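Side-chain contact in alpha-L-rhamnosidase (Aspergillus terreus, PDB 6GSZ), which probably hydrolyses terminal non-reducing alpha-L-rhamnose residues in alpha-L-rhamnosides: residues A481-D486 against W770-I775. Sequence-based numbering, arbitrary orientation.
With CA (calcium ion), chain K.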
ATOM      1  N   ALA A 481      -4.038  -5.582  -5.360  1.00  9.66           N
ATOM      2  CA  ALA A 481      -3.196  -5.297  -4.211  1.00 10.38           C
ATOM      3  C   ALA A 481      -3.598  -6.131  -2.994  1.00  9.91           C
ATOM      4  O   ALA A 481      -2.758  -6.671  -2.291  1.00 10.68           O
ATOM      5  CB  ALA A 481      -3.337  -3.839  -3.842  1.00 10.47           C
ATOM      6  N   ASN A 482      -4.928  -6.237  -2.742  1.00  9.24           N
ATOM      7  CA  ASN A 482      -5.438  -6.837  -1.557  1.00  9.66           C
ATOM      8  C   ASN A 482      -5.275  -8.375  -1.544  1.00 11.12           C
ATOM      9  O   ASN A 482      -5.455  -9.007  -0.487  1.00 11.69           O
ATOM     10  CB  ASN A 482      -6.938  -6.564  -1.401  1.00 10.05           C
ATOM     11  CG  ASN A 482      -7.331  -5.115  -1.255  1.00  9.30           C
ATOM     12  OD1 ASN A 482      -6.445  -4.233  -1.120  1.00 10.08           O
ATOM     13  ND2 ASN A 482      -8.629  -4.832  -1.138  1.00 10.12           N
ATOM     14  N   PHE A 483      -4.929  -8.946  -2.697  1.00  9.94           N
ATOM     15  CA  PHE A 483      -4.573 -10.342  -2.769  1.00 10.41           C
ATOM     16  C   PHE A 483      -3.084 -10.533  -2.443  1.00 10.00           C
ATOM     17  O   PHE A 483      -2.673 -11.498  -1.757  1.00 10.89           O
ATOM     18  CB  PHE A 483      -4.871 -10.859  -4.180  1.00 10.85           C
ATOM     19  CG  PHE A 483      -4.657 -12.334  -4.392  1.00 11.35           C
ATOM     20  CD1 PHE A 483      -3.417 -12.842  -4.734  1.00 13.20           C
ATOM     21  CD2 PHE A 483      -5.721 -13.227  -4.310  1.00 12.95           C
ATOM     22  CE1 PHE A 483      -3.230 -14.202  -4.978  1.00 13.90           C
ATOM     23  CE2 PHE A 483      -5.549 -14.580  -4.606  1.00 15.52           C
ATOM     24  CZ  PHE A 483      -4.301 -15.067  -4.925  1.00 13.23           C
ATOM     25  N   ILE A 484      -2.234  -9.624  -2.945  1.00 10.24           N
ATOM     26  CA  ILE A 484      -0.775  -9.830  -2.799  1.00 10.05           C
ATOM     27  C   ILE A 484      -0.306  -9.608  -1.354  1.00  9.91           C
ATOM     28  O   ILE A 484       0.523 -10.367  -0.865  1.00 10.35           O
ATOM     29  CB  ILE A 484      -0.001  -8.965  -3.805  1.00 11.03           C
ATOM     30  CG1 ILE A 484      -0.437  -9.269  -5.247  1.00 12.63           C
ATOM     31  CG2 ILE A 484       1.501  -9.118  -3.618  1.00 11.31           C
ATOM     32  CD1 ILE A 484       0.250  -8.434  -6.265  1.00 12.92           C
ATOM     33  N   TYR A 485      -0.856  -8.560  -0.709  1.00 10.36           N
ATOM     34  CA  TYR A 485      -0.511  -8.248   0.671  1.00 10.15           C
ATOM     35  C   TYR A 485      -1.785  -7.944   1.452  1.00 10.90           C
ATOM     36  O   TYR A 485      -2.792  -7.551   0.877  1.00 10.82           O
ATOM     37  CB  TYR A 485       0.376  -6.998   0.753  1.00 10.41           C
ATOM     38  CG  TYR A 485       1.849  -7.159   0.421  1.00 10.57           C
ATOM     39  CD1 TYR A 485       2.755  -7.560   1.398  1.00 10.98           C
ATOM     40  CD2 TYR A 485       2.345  -6.934  -0.855  1.00 11.21           C
ATOM     41  CE1 TYR A 485       4.109  -7.701   1.114  1.00 11.07           C
ATOM     42  CE2 TYR A 485       3.689  -7.075  -1.147  1.00 11.32           C
ATOM     43  CZ  TYR A 485       4.578  -7.474  -0.162  1.00 11.59           C
ATOM     44  OH  TYR A 485       5.923  -7.622  -0.433  1.00 14.36           O
ATOM     45  N   ASP A 486      -1.713  -8.104   2.779  1.00 10.17           N
ATOM     46  CA  ASP A 486      -2.768  -7.695   3.683  1.00 10.97           C
ATOM     47  C   ASP A 486      -2.706  -6.168   3.845  1.00 10.18           C
ATOM     48  O   ASP A 486      -1.905  -5.619   4.616  1.00 10.66           O
ATOM     49  CB  ASP A 486      -2.674  -8.432   5.009  1.00 12.41           C
ATOM     50  CG  ASP A 486      -3.817  -8.111   5.961  1.00 13.93           C
ATOM     51  OD1 ASP A 486      -4.465  -7.044   5.810  1.00 13.56           O
ATOM     52  OD2 ASP A 486      -4.128  -9.027   6.785  1.00 18.54           O
ATOM     53  N   TRP A 770      -6.475 -10.858 -12.665  1.00 11.07           N
ATOM     54  CA  TRP A 770      -6.887 -11.886 -13.630  1.00 11.47           C
ATOM     55  C   TRP A 770      -5.977 -13.110 -13.481  1.00 12.85           C
ATOM     56  O   TRP A 770      -6.427 -14.273 -13.581  1.00 13.28           O
ATOM     57  CB  TRP A 770      -6.877 -11.348 -15.064  1.00 11.42           C
ATOM     58  CG  TRP A 770      -7.635 -12.195 -16.038  1.00 13.39           C
ATOM     59  CD1 TRP A 770      -8.962 -12.091 -16.296  1.00 12.88           C
ATOM     60  CD2 TRP A 770      -7.099 -13.195 -16.914  1.00 14.09           C
ATOM     61  NE1 TRP A 770      -9.312 -13.012 -17.237  1.00 14.43           N
ATOM     62  CE2 TRP A 770      -8.208 -13.727 -17.612  1.00 12.81           C
ATOM     63  CE3 TRP A 770      -5.831 -13.745 -17.142  1.00 14.86           C
ATOM     64  CZ2 TRP A 770      -8.066 -14.737 -18.560  1.00 15.72           C
ATOM     65  CZ3 TRP A 770      -5.701 -14.747 -18.078  1.00 16.90           C
ATOM     66  CH2 TRP A 770      -6.804 -15.227 -18.783  1.00 15.82           C
ATOM     67  N   LEU A 771      -4.680 -12.896 -13.282  1.00 12.30           N
ATOM     68  CA  LEU A 771      -3.769 -14.011 -12.999  1.00 12.50           C
ATOM     69  C   LEU A 771      -4.239 -14.783 -11.762  1.00 12.39           C
ATOM     70  O   LEU A 771      -4.313 -16.013 -11.747  1.00 13.99           O
ATOM     71  CB  LEU A 771      -2.344 -13.509 -12.789  1.00 12.99           C
ATOM     72  CG  LEU A 771      -1.744 -12.628 -13.883  1.00 16.53           C
ATOM     73  CD1 LEU A 771      -0.300 -12.259 -13.555  1.00 15.76           C
ATOM     74  CD2 LEU A 771      -1.816 -13.144 -15.269  1.00 18.25           C
ATOM     75  N   HIS A 772      -4.635 -14.057 -10.730  1.00 12.12           N
ATOM     76  CA  HIS A 772      -5.015 -14.677  -9.471  1.00 12.59           C
ATOM     77  C   HIS A 772      -6.332 -15.445  -9.634  1.00 11.72           C
ATOM     78  O   HIS A 772      -6.473 -16.563  -9.070  1.00 13.35           O
ATOM     79  CB  HIS A 772      -5.163 -13.638  -8.340  1.00 12.63           C
ATOM     80  CG  HIS A 772      -3.957 -12.783  -8.092  1.00 11.80           C
ATOM     81  ND1 HIS A 772      -4.099 -11.491  -7.643  1.00 11.88           N
ATOM     82  CD2 HIS A 772      -2.632 -13.027  -8.222  1.00 12.44           C
ATOM     83  CE1 HIS A 772      -2.876 -10.992  -7.496  1.00 13.15           C
ATOM     84  NE2 HIS A 772      -1.954 -11.909  -7.840  1.00 12.45           N
ATOM     85  N   GLU A 773      -7.330 -14.760 -10.215  1.00 11.76           N
ATOM     86  CA  GLU A 773      -8.724 -15.247 -10.145  1.00 11.96           C
ATOM     87  C   GLU A 773      -9.093 -16.201 -11.286  1.00 13.32           C
ATOM     88  O   GLU A 773     -10.003 -17.006 -11.114  1.00 14.80           O
ATOM     89  CB  GLU A 773      -9.724 -14.093 -10.189  1.00 13.43           C
ATOM     90  CG  GLU A 773      -9.561 -13.109  -9.033  1.00 14.52           C
ATOM     91  CD  GLU A 773     -10.627 -12.021  -9.005  1.00 16.88           C
ATOM     92  OE1 GLU A 773     -11.630 -12.122  -9.766  1.00 19.14           O
ATOM     93  OE2 GLU A 773     -10.416 -11.031  -8.284  1.00 20.10           O
ATOM     94  N   VAL A 774      -8.444 -16.085 -12.431  1.00 11.76           N
ATOM     95  CA  VAL A 774      -8.841 -16.856 -13.599  1.00 12.46           C
ATOM     96  C   VAL A 774      -7.782 -17.919 -13.908  1.00 12.76           C
ATOM     97  O   VAL A 774      -8.101 -19.107 -13.989  1.00 14.84           O
ATOM     98  CB  VAL A 774      -9.154 -15.950 -14.807  1.00 13.65           C
ATOM     99  CG1 VAL A 774      -9.529 -16.788 -15.993  1.00 15.02           C
ATOM    100  CG2 VAL A 774     -10.285 -14.979 -14.485  1.00 15.26           C
ATOM    101  N   ILE A 775      -6.514 -17.535 -14.050  1.00 12.79           N
ATOM    102  CA  ILE A 775      -5.444 -18.561 -14.219  1.00 14.41           C
ATOM    103  C   ILE A 775      -5.358 -19.393 -12.934  1.00 13.85           C
ATOM    104  O   ILE A 775      -5.347 -20.628 -12.970  1.00 15.88           O
ATOM    105  CB  ILE A 775      -4.077 -17.959 -14.577  1.00 14.90           C
ATOM    106  CG1 ILE A 775      -4.150 -17.077 -15.830  1.00 14.09           C
ATOM    107  CG2 ILE A 775      -3.052 -19.081 -14.740  1.00 16.08           C
ATOM    108  CD1 ILE A 775      -2.815 -16.491 -16.234  1.00 15.56           C
TER
HETATM  109 CA    CA K 929      -5.539  -9.876   8.345  0.70 20.72          CA
HETATM  110  O   HOH W   1      -6.278  -7.778   8.004  1.00 20.31           O
HETATM  111  O   HOH W   2      -5.989 -11.328   6.387  1.00 24.81           O
HETATM  112  O   HOH W   3      -5.245 -12.128   9.170  1.00 28.44           O
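The last turn of helix 471-484 comes nearest to helix 768-775 at Phe-483 and His-772, whose CA atoms lie 8.0 Å apart; both side chains start out toward the opposite helix. Their rings form an offset stack, with centroids 3.9 Å apart and planes only 14° from parallel. The side chains run antiparallel, each overlapping the other, which sets Phe-483 CD1 over the centre of the imidazole, 3.3 Å from His-772 ND1, and carries His-772 CB over the middle of the phenyl face. His-772 CB makes a CH-pi contact there, 3.8 Å from the centroid of the Phe-483 ring, so imidazole and methylene share one face of Phe-483. A chi1 of -175°, with CG anti to the backbone N, carries the phenyl across to lie face-on against the imidazole. Ile-484 adds a smaller contact, its CG1 meeting His-772 CE1 at 3.7 Å as it approaches roughly perpendicular to the histidine side chain. Phe-483 thus covers one face of the imidazole and Ile-484 CG1 comes in obliquely, while NE2 of His-772 is hydrogen-bonded to His-443 of helix 437-453, a bond that probably fixes the ring's rotation. Phe-483 also stacks with Phe-805 of strand 800-807. Past the helix end, Asp-486 turns from this core to a calcium ion: OD2 binds the metal at 2.3 Å, and OD1 caps the N of Ala-488, at the start of helix 488-503. Buried aromatic packing thus joins two helices distant in sequence within the helical six-hairpin glycosidase domain, with the metal site beside the helix-to-helix turn.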